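Local coordinates for protein purine nucleoside phosphorylase (Thermus thermophilus, PDB 6TK9) that catalyses the phosphorolysis of purine nucleosides, probably including inosine and guanosine, to the free base and (deoxy)ribose 1-phosphate, at residues Ala35-Lys40 against Tyr263-Leu268; Gly62-Gly67 against Pro73-Lys78; Ile232-Val237 against His242-Glu247. All coordinates share one frame; numbering follows the deposited sequence.

Contact 1 (Ala35-Lys40 against Tyr263-Leu268); sequences ADEVEK and YVRGIL
E37 OE1 takes two N-H groups from the guanidinium of R265. NH2 comes to 2.5 Å from OE1 with an almost straight N-H...O angle of 173°; the separation is very short for a salt bridge, so its exact length is doubtful. NE lies 3.3 Å from the same OE1 and makes a weak, bent bond (127°). One carboxylate oxygen thus spans the NE/NH2 edge of the guanidinium, and the two planes are nearly coplanar. The side chains meet at about a right angle. R265 leaves the helix extended from CG to NE, while in E37 CG lies anti to the carbonyl carbon, beside the backbone N (chi1 -51°), and the chain stays extended beyond it, which runs the glutamate past NH2. E37 CB is consequently 3.2 Å from R265 NH2, and E37 CG sits at the guanidinium edge, in its plane. Because the glutamate is exposed, solvent is likely to weaken the pairing of charges. R265 NH1 has a long, weak ion pair with E70, and the arginine also packs on L69, so strand 68-69 flanks the bridge. Next to E37 the chain is tied to itself: K40 NZ donates to V38 O at 2.8 Å, in the carbonyl plane, and weakly to D36 O at 3.2 Å, while V38 N reaches A35 O at 3.3 Å. The lysine amino group therefore holds V38 O and, weakly, D36 O in the turn that presents E37. The arrangement is a surface salt bridge between the C-terminal helix 257-270, which packs against strand 225-235, and the loop entering strand 39-45, in the phosphorylase-superfamily α/β fold, where helices flank a mixed sheet.

Contact 2 (Gly62-Gly67 against Pro73-Lys78); sequences GRLVLG and PVLVYK
L64 lays its CD1 methyl over one face of the Y77 ring, a CH-pi contact with CD1 3.6 Å from the Y77 ring centroid and 27° off the ring normal. The two side chains lie side by side and point the same way; with CG anti to the backbone N (chi1 -168°), L64 extends its methyl across the CD2/CE2 side of the ring. L75 passes L64 at a slant, and its CD1 fits between two leucines, 3.5 Å from L64 CD1 and equally far from L66 CG. L66 runs alongside L75, completing a row of L64, L66, L75 and the Y77 ring on one face of the sheet. The backbones beneath form an antiparallel ladder in the mixed sheet of the phosphorylase fold, with V65 and V76 as a hydrogen-bonded pair, V76 N to V65 O at 2.7 Å. At one end G62 and R63 both face K78, a G1 beta bulge: R63 N bonds K78 O at 3.2 Å, and a weak, bent bond from G62 N goes to the same oxygen. The positive phi of G62 favours glycine there. This end adjoins loops that in related phosphorylases form part of the phosphate and nucleoside site. Across the other face V65 and V76 pack with their CB atoms 4.2 Å apart, next to R63 and K78, whose CB atoms also meet. The R63 guanidinium then leads off to a salt bridge with E43, on strand 39-45.

Contact 3 (Ile232-Val237 against His242-Glu247); sequences ITDMAV and HHATEE
This contact joins the end of strand 225-235 to the loop before helix 246-255, a region that in related purine nucleoside phosphorylases forms part of the purine-base pocket; D234 probably occupies the base-recognising position. D234 CB and CG lean on the A244 methyl, with D234 CB 3.2 Å from A244 CB, a doubtfully short spacing. The aspartate has chi1 62°, which puts CG between its backbone N and carbonyl carbon and carries the carboxylate over A244. Its OD1 accepts the hydroxyl of T233 at 3.1 Å from OG1, through the anti lone pair, which helps fix its rotation. OD2 approaches H243 NE2 at 3.4 Å, but the angle is too poor for a hydrogen bond, and the carboxylate and imidazole planes stand 41° apart. With an alanine in place of D234, the T233 hydroxyl would probably be left with its weak bond to A113 O, and the carboxylate's packing on A244 would go, though the CB contact would stay. The H243 ring also meets F191 and, edge-to-face, F156 of the second subunit, so the loop lies at a subunit interface. A236 CB approaches H243 CE1 obliquely, at 4.3 Å.

Overall arrangement
Contacts 1 and 2 are neighbours, their centres 10 Å apart, joined by a salt bridge from D36 OD1 to K78 NZ (3.2 Å) and by packing of V38 CG1 on G67 CA. Strand 39-45, which contact 1 enters, pairs with strand 63-66 of contact 2. Contact 3 lies apart: its centre is 26 Å from that of contact 1 and 28 Å from that of contact 2, yet all three reach the same sheet. Contact 3 probably borders the purine side of the active site; the strands of contact 2 adjoin at one end loops that, as in related phosphorylases, probably line its phosphate side; contact 1 is surface packing.

Contact 1 (Ala35-Lys40 against Tyr263-Leu268)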
loop_
_atom_site.group_PDB
_atom_site.type_symbol
_atom_site.label_atom_id
_atom_site.label_comp_id
_atom_site.label_asym_id
_atom_site.label_seq_id
_atom_site.Cartn_x
_atom_site.Cartn_y
_atom_site.Cartn_z
ATOM N N ALA A 35 21.497 -35.198 7.128
ATOM C CA ALA A 35 21.059 -36.320 7.993
ATOM C C ALA A 35 22.058 -37.482 7.906
ATOM O O ALA A 35 22.170 -38.252 8.867
ATOM C CB ALA A 35 19.681 -36.773 7.597
ATOM N N ASP A 36 22.738 -37.616 6.776
ATOM C CA ASP A 36 23.750 -38.677 6.555
ATOM C C ASP A 36 24.988 -38.418 7.427
ATOM O O ASP A 36 25.725 -39.360 7.706
ATOM C CB ASP A 36 24.088 -38.766 5.065
ATOM C CG ASP A 36 22.961 -39.360 4.234
ATOM O OD1 ASP A 36 21.978 -39.862 4.827
ATOM O OD2 ASP A 36 23.091 -39.349 3.006
ATOM N N GLU A 37 25.216 -37.186 7.868
ATOM C CA GLU A 37 26.421 -36.857 8.660
ATOM C C GLU A 37 26.142 -37.176 10.135
ATOM O O GLU A 37 27.076 -37.079 10.952
ATOM C CB GLU A 37 26.840 -35.417 8.370
ATOM C CG GLU A 37 26.953 -35.125 6.877
ATOM C CD GLU A 37 27.529 -33.779 6.471
ATOM O OE1 GLU A 37 27.918 -33.017 7.382
ATOM O OE2 GLU A 37 27.588 -33.497 5.239
ATOM N N VAL A 38 24.930 -37.605 10.479
ATOM C CA VAL A 38 24.583 -37.898 11.903
ATOM C C VAL A 38 25.137 -39.277 12.291
ATOM O O VAL A 38 24.974 -40.212 11.504
ATOM C CB VAL A 38 23.068 -37.802 12.176
ATOM C CG1 VAL A 38 22.731 -38.165 13.614
ATOM C CG2 VAL A 38 22.527 -36.423 11.843
ATOM N N GLU A 39 25.776 -39.363 13.463
ATOM C CA GLU A 39 26.125 -40.624 14.161
ATOM C C GLU A 39 24.819 -41.242 14.630
ATOM O O GLU A 39 24.338 -40.826 15.680
ATOM C CB GLU A 39 27.065 -40.389 15.345
ATOM C CG GLU A 39 27.645 -41.664 15.944
ATOM C CD GLU A 39 28.276 -41.463 17.310
ATOM O OE1 GLU A 39 28.461 -40.294 17.728
ATOM O OE2 GLU A 39 28.560 -42.470 17.963
ATOM N N LYS A 40 24.282 -42.159 13.828
ATOM C CA LYS A 40 22.935 -42.752 13.992
ATOM C C LYS A 40 22.932 -43.621 15.254
ATOM O O LYS A 40 23.883 -44.376 15.439
ATOM C CB LYS A 40 22.570 -43.555 12.733
ATOM C CG LYS A 40 21.590 -42.894 11.764
ATOM C CD LYS A 40 22.123 -41.680 11.037
ATOM C CE LYS A 40 22.432 -41.899 9.570
ATOM N NZ LYS A 40 23.801 -41.422 9.234
ATOM N N TYR A 263 26.787 -23.891 8.361
ATOM C CA TYR A 263 26.058 -22.851 9.125
ATOM C C TYR A 263 25.242 -23.561 10.209
ATOM O O TYR A 263 25.349 -23.178 11.397
ATOM C CB TYR A 263 25.275 -21.915 8.190
ATOM C CG TYR A 263 24.526 -20.818 8.909
ATOM C CD1 TYR A 263 25.190 -19.834 9.619
ATOM C CD2 TYR A 263 23.144 -20.784 8.910
ATOM C CE1 TYR A 263 24.507 -18.851 10.320
ATOM C CE2 TYR A 263 22.441 -19.789 9.576
ATOM C CZ TYR A 263 23.122 -18.818 10.288
ATOM O OH TYR A 263 22.417 -17.869 10.967
ATOM N N VAL A 264 24.489 -24.601 9.841
ATOM C CA VAL A 264 23.590 -25.308 10.802
ATOM C C VAL A 264 24.460 -25.843 11.936
ATOM O O VAL A 264 24.095 -25.651 13.126
ATOM C CB VAL A 264 22.781 -26.431 10.132
ATOM C CG1 VAL A 264 22.020 -27.250 11.163
ATOM C CG2 VAL A 264 21.815 -25.888 9.082
ATOM N N ARG A 265 25.587 -26.463 11.567
ATOM C CA ARG A 265 26.594 -27.026 12.517
ATOM C C ARG A 265 27.079 -25.903 13.442
ATOM O O ARG A 265 27.077 -26.123 14.668
ATOM C CB ARG A 265 27.772 -27.666 11.771
ATOM C CG ARG A 265 27.488 -29.036 11.168
ATOM C CD ARG A 265 28.629 -29.427 10.247
ATOM N NE ARG A 265 28.457 -30.765 9.702
ATOM C CZ ARG A 265 28.638 -31.891 10.383
ATOM N NH1 ARG A 265 28.990 -31.861 11.660
ATOM N NH2 ARG A 265 28.460 -33.055 9.783
ATOM N N GLY A 266 27.464 -24.754 12.872
ATOM C CA GLY A 266 27.883 -23.555 13.625
ATOM C C GLY A 266 26.911 -23.228 14.747
ATOM O O GLY A 266 27.356 -23.072 15.902
ATOM N N ILE A 267 25.620 -23.165 14.416
ATOM C CA ILE A 267 24.511 -22.879 15.371
ATOM C C ILE A 267 24.420 -24.014 16.403
ATOM O O ILE A 267 24.488 -23.716 17.609
ATOM C CB ILE A 267 23.196 -22.675 14.593
ATOM C CG1 ILE A 267 23.237 -21.368 13.799
ATOM C CG2 ILE A 267 21.990 -22.754 15.518
ATOM C CD1 ILE A 267 22.367 -21.365 12.562
ATOM N N LEU A 268 24.254 -25.261 15.951
ATOM C CA LEU A 268 24.204 -26.474 16.819
ATOM C C LEU A 268 25.293 -26.424 17.892
ATOM O O LEU A 268 25.012 -26.855 19.026
ATOM C CB LEU A 268 24.381 -27.744 15.978
ATOM C CG LEU A 268 23.184 -28.689 15.933
ATOM C CD1 LEU A 268 21.953 -27.985 15.400
ATOM C CD2 LEU A 268 23.501 -29.890 15.061
#

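Contact 2 (Gly62-Gly67 against Pro73-Lys78)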
loop_
_atom_site.group_PDB
_atom_site.type_symbol
_atom_site.label_atom_id
_atom_site.label_comp_id
_atom_site.label_asym_id
_atom_site.label_seq_id
_atom_site.Cartn_x
_atom_site.Cartn_y
_atom_site.Cartn_z
ATOM N N GLY A 62 11.729 -39.120 4.180
ATOM C CA GLY A 62 10.723 -39.494 5.190
ATOM C C GLY A 62 11.303 -40.477 6.197
ATOM O O GLY A 62 10.788 -41.599 6.293
ATOM N N ARG A 63 12.351 -40.065 6.914
ATOM C CA ARG A 63 13.079 -40.909 7.885
ATOM C C ARG A 63 13.329 -40.102 9.150
ATOM O O ARG A 63 13.915 -39.033 9.048
ATOM C CB ARG A 63 14.407 -41.372 7.282
ATOM C CG ARG A 63 14.261 -42.126 5.969
ATOM C CD ARG A 63 15.344 -43.166 5.800
ATOM N NE ARG A 63 14.846 -44.385 5.174
ATOM C CZ ARG A 63 15.531 -45.522 5.067
ATOM N NH1 ARG A 63 16.767 -45.619 5.541
ATOM N NH2 ARG A 63 14.970 -46.564 4.477
ATOM N N LEU A 64 12.897 -40.594 10.304
ATOM C CA LEU A 64 13.253 -39.978 11.603
ATOM C C LEU A 64 14.628 -40.512 12.023
ATOM O O LEU A 64 14.797 -41.737 12.064
ATOM C CB LEU A 64 12.184 -40.293 12.651
ATOM C CG LEU A 64 12.325 -39.473 13.931
ATOM C CD1 LEU A 64 12.034 -38.006 13.645
ATOM C CD2 LEU A 64 11.421 -39.999 15.034
ATOM N N VAL A 65 15.575 -39.625 12.323
ATOM C CA VAL A 65 16.964 -39.993 12.718
ATOM C C VAL A 65 17.234 -39.431 14.114
ATOM O O VAL A 65 17.146 -38.206 14.281
ATOM C CB VAL A 65 17.978 -39.461 11.694
ATOM C CG1 VAL A 65 19.399 -39.587 12.203
ATOM C CG2 VAL A 65 17.832 -40.136 10.342
ATOM N N LEU A 66 17.533 -40.307 15.076
ATOM C CA LEU A 66 18.061 -39.940 16.414
ATOM C C LEU A 66 19.560 -40.223 16.428
ATOM O O LEU A 66 19.972 -41.290 15.919
ATOM C CB LEU A 66 17.330 -40.744 17.489
ATOM C CG LEU A 66 15.878 -40.330 17.726
ATOM C CD1 LEU A 66 14.941 -41.501 17.510
ATOM C CD2 LEU A 66 15.682 -39.753 19.114
ATOM N N GLY A 67 20.347 -39.294 16.970
ATOM C CA GLY A 67 21.810 -39.437 17.010
ATOM C C GLY A 67 22.555 -38.201 17.475
ATOM O O GLY A 67 22.003 -37.362 18.220
ATOM N N PRO A 73 23.114 -34.260 21.060
ATOM C CA PRO A 73 22.069 -35.262 20.833
ATOM C C PRO A 73 20.891 -34.626 20.069
ATOM O O PRO A 73 20.316 -33.672 20.572
ATOM C CB PRO A 73 21.674 -35.755 22.242
ATOM C CG PRO A 73 22.246 -34.728 23.224
ATOM C CD PRO A 73 23.214 -33.837 22.465
ATOM N N VAL A 74 20.556 -35.135 18.879
ATOM C CA VAL A 74 19.601 -34.450 17.955
ATOM C C VAL A 74 18.546 -35.432 17.436
ATOM O O VAL A 74 18.870 -36.625 17.271
ATOM C CB VAL A 74 20.336 -33.741 16.806
ATOM C CG1 VAL A 74 21.303 -32.709 17.352
ATOM C CG2 VAL A 74 21.066 -34.699 15.885
ATOM N N LEU A 75 17.314 -34.930 17.255
ATOM C CA LEU A 75 16.239 -35.534 16.421
ATOM C C LEU A 75 16.280 -34.846 15.056
ATOM O O LEU A 75 16.051 -33.635 15.010
ATOM C CB LEU A 75 14.881 -35.326 17.100
ATOM C CG LEU A 75 13.706 -36.106 16.506
ATOM C CD1 LEU A 75 13.923 -37.607 16.600
ATOM C CD2 LEU A 75 12.413 -35.747 17.208
ATOM N N VAL A 76 16.631 -35.580 14.002
ATOM C CA VAL A 76 16.637 -35.071 12.596
ATOM C C VAL A 76 15.468 -35.732 11.844
ATOM O O VAL A 76 15.347 -36.955 11.883
ATOM C CB VAL A 76 18.008 -35.301 11.932
ATOM C CG1 VAL A 76 18.046 -34.815 10.490
ATOM C CG2 VAL A 76 19.118 -34.649 12.745
ATOM N N TYR A 77 14.582 -34.922 11.269
ATOM C CA TYR A 77 13.522 -35.300 10.306
ATOM C C TYR A 77 14.138 -35.201 8.928
ATOM O O TYR A 77 14.390 -34.090 8.506
ATOM C CB TYR A 77 12.327 -34.356 10.439
ATOM C CG TYR A 77 11.655 -34.459 11.779
ATOM C CD1 TYR A 77 12.102 -33.720 12.856
ATOM C CD2 TYR A 77 10.652 -35.378 12.002
ATOM C CE1 TYR A 77 11.518 -33.839 14.105
ATOM C CE2 TYR A 77 10.061 -35.513 13.247
ATOM C CZ TYR A 77 10.486 -34.730 14.297
ATOM O OH TYR A 77 9.886 -34.843 15.514
ATOM N N LYS A 78 14.511 -36.318 8.325
ATOM C CA LYS A 78 15.050 -36.311 6.942
ATOM C C LYS A 78 13.838 -36.155 6.012
ATOM O O LYS A 78 13.210 -37.182 5.686
ATOM C CB LYS A 78 15.917 -37.550 6.655
ATOM C CG LYS A 78 16.500 -37.583 5.243
ATOM C CD LYS A 78 17.578 -38.625 4.934
ATOM C CE LYS A 78 18.130 -38.410 3.533
ATOM N NZ LYS A 78 19.272 -39.301 3.210
#

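Contact 3 (Ile232-Val237 against His242-Glu247)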
loop_
_atom_site.group_PDB
_atom_site.type_symbol
_atom_site.label_atom_id
_atom_site.label_comp_id
_atom_site.label_asym_id
_atom_site.label_seq_id
_atom_site.Cartn_x
_atom_site.Cartn_y
_atom_site.Cartn_z
ATOM N N ILE A 232 17.410 -19.657 -0.021
ATOM C CA ILE A 232 16.748 -18.900 -1.107
ATOM C C ILE A 232 17.211 -19.535 -2.428
ATOM O O ILE A 232 18.187 -19.067 -3.007
ATOM C CB ILE A 232 17.058 -17.401 -0.981
ATOM C CG1 ILE A 232 16.642 -16.864 0.390
ATOM C CG2 ILE A 232 16.416 -16.621 -2.119
ATOM C CD1 ILE A 232 15.174 -16.962 0.661
ATOM N N THR A 233 16.533 -20.605 -2.841
ATOM C CA THR A 233 16.888 -21.469 -3.993
ATOM C C THR A 233 16.695 -20.716 -5.313
ATOM O O THR A 233 17.417 -21.018 -6.286
ATOM C CB THR A 233 16.050 -22.751 -3.953
ATOM O OG1 THR A 233 14.682 -22.345 -3.861
ATOM C CG2 THR A 233 16.420 -23.658 -2.799
ATOM N N ASP A 234 15.737 -19.791 -5.359
ATOM C CA ASP A 234 15.396 -19.004 -6.578
ATOM C C ASP A 234 15.022 -17.585 -6.140
ATOM O O ASP A 234 14.862 -17.347 -4.934
ATOM C CB ASP A 234 14.295 -19.686 -7.413
ATOM C CG ASP A 234 12.939 -19.861 -6.724
ATOM O OD1 ASP A 234 12.876 -20.595 -5.707
ATOM O OD2 ASP A 234 11.938 -19.282 -7.216
ATOM N N MET A 235 14.898 -16.677 -7.097
ATOM C CA MET A 235 14.414 -15.302 -6.857
ATOM C C MET A 235 13.021 -15.205 -7.497
ATOM O O MET A 235 12.903 -15.273 -8.736
ATOM C CB MET A 235 15.405 -14.270 -7.416
ATOM C CG MET A 235 16.666 -14.099 -6.545
ATOM S SD MET A 235 16.321 -13.818 -4.769
ATOM C CE MET A 235 15.409 -12.280 -4.848
ATOM N N ALA A 236 11.997 -15.163 -6.644
ATOM C CA ALA A 236 10.569 -15.037 -7.004
ATOM C C ALA A 236 10.226 -13.547 -7.057
ATOM O O ALA A 236 9.672 -12.999 -6.067
ATOM C CB ALA A 236 9.718 -15.799 -6.009
ATOM N N VAL A 237 10.589 -12.903 -8.159
ATOM C CA VAL A 237 10.284 -11.462 -8.377
ATOM C C VAL A 237 9.575 -11.316 -9.723
ATOM O O VAL A 237 10.126 -11.587 -10.784
ATOM C CB VAL A 237 11.532 -10.573 -8.182
ATOM C CG1 VAL A 237 12.812 -11.388 -8.035
ATOM C CG2 VAL A 237 11.663 -9.487 -9.246
ATOM N N HIS A 242 10.745 -15.796 -16.182
ATOM C CA HIS A 242 11.039 -17.169 -15.673
ATOM C C HIS A 242 11.043 -17.209 -14.135
ATOM O O HIS A 242 11.853 -16.492 -13.500
ATOM C CB HIS A 242 12.334 -17.745 -16.288
ATOM C CG HIS A 242 12.109 -18.876 -17.247
ATOM N ND1 HIS A 242 12.402 -20.197 -16.926
ATOM C CD2 HIS A 242 11.617 -18.900 -18.508
ATOM C CE1 HIS A 242 12.105 -20.978 -17.948
ATOM N NE2 HIS A 242 11.618 -20.207 -18.930
ATOM N N HIS A 243 10.114 -17.996 -13.582
ATOM C CA HIS A 243 10.138 -18.585 -12.217
ATOM C C HIS A 243 10.959 -19.876 -12.309
ATOM O O HIS A 243 10.868 -20.542 -13.355
ATOM C CB HIS A 243 8.699 -18.855 -11.718
ATOM C CG HIS A 243 8.580 -19.170 -10.262
ATOM N ND1 HIS A 243 7.745 -18.452 -9.424
ATOM C CD2 HIS A 243 9.181 -20.102 -9.491
ATOM C CE1 HIS A 243 7.835 -18.932 -8.200
ATOM N NE2 HIS A 243 8.721 -19.937 -8.212
ATOM N N ALA A 244 11.729 -20.209 -11.273
ATOM C CA ALA A 244 12.437 -21.503 -11.133
ATOM C C ALA A 244 11.442 -22.667 -11.270
ATOM O O ALA A 244 10.263 -22.510 -10.890
ATOM C CB ALA A 244 13.150 -21.552 -9.803
ATOM N N THR A 245 11.910 -23.806 -11.781
ATOM C CA THR A 245 11.140 -25.078 -11.859
ATOM C C THR A 245 11.479 -25.919 -10.614
ATOM O O THR A 245 12.284 -25.426 -9.793
ATOM C CB THR A 245 11.381 -25.743 -13.224
ATOM O OG1 THR A 245 10.112 -26.212 -13.677
ATOM C CG2 THR A 245 12.388 -26.875 -13.208
ATOM N N GLU A 246 10.867 -27.107 -10.456
ATOM C CA GLU A 246 11.179 -28.096 -9.377
ATOM C C GLU A 246 12.676 -28.456 -9.436
ATOM O O GLU A 246 13.353 -28.358 -8.381
ATOM C CB GLU A 246 10.295 -29.346 -9.509
ATOM C CG GLU A 246 10.586 -30.438 -8.481
ATOM C CD GLU A 246 10.110 -31.836 -8.855
ATOM O OE1 GLU A 246 9.068 -31.951 -9.527
ATOM O OE2 GLU A 246 10.788 -32.812 -8.477
ATOM N N GLU A 247 13.158 -28.854 -10.626
ATOM C CA GLU A 247 14.555 -29.291 -10.933
ATOM C C GLU A 247 15.584 -28.215 -10.518
ATOM O O GLU A 247 16.667 -28.599 -10.013
ATOM C CB GLU A 247 14.645 -29.634 -12.427
ATOM C CG GLU A 247 15.869 -30.448 -12.819
ATOM C CD GLU A 247 15.972 -30.759 -14.307
ATOM O OE1 GLU A 247 16.409 -29.870 -15.080
ATOM O OE2 GLU A 247 15.604 -31.889 -14.697
#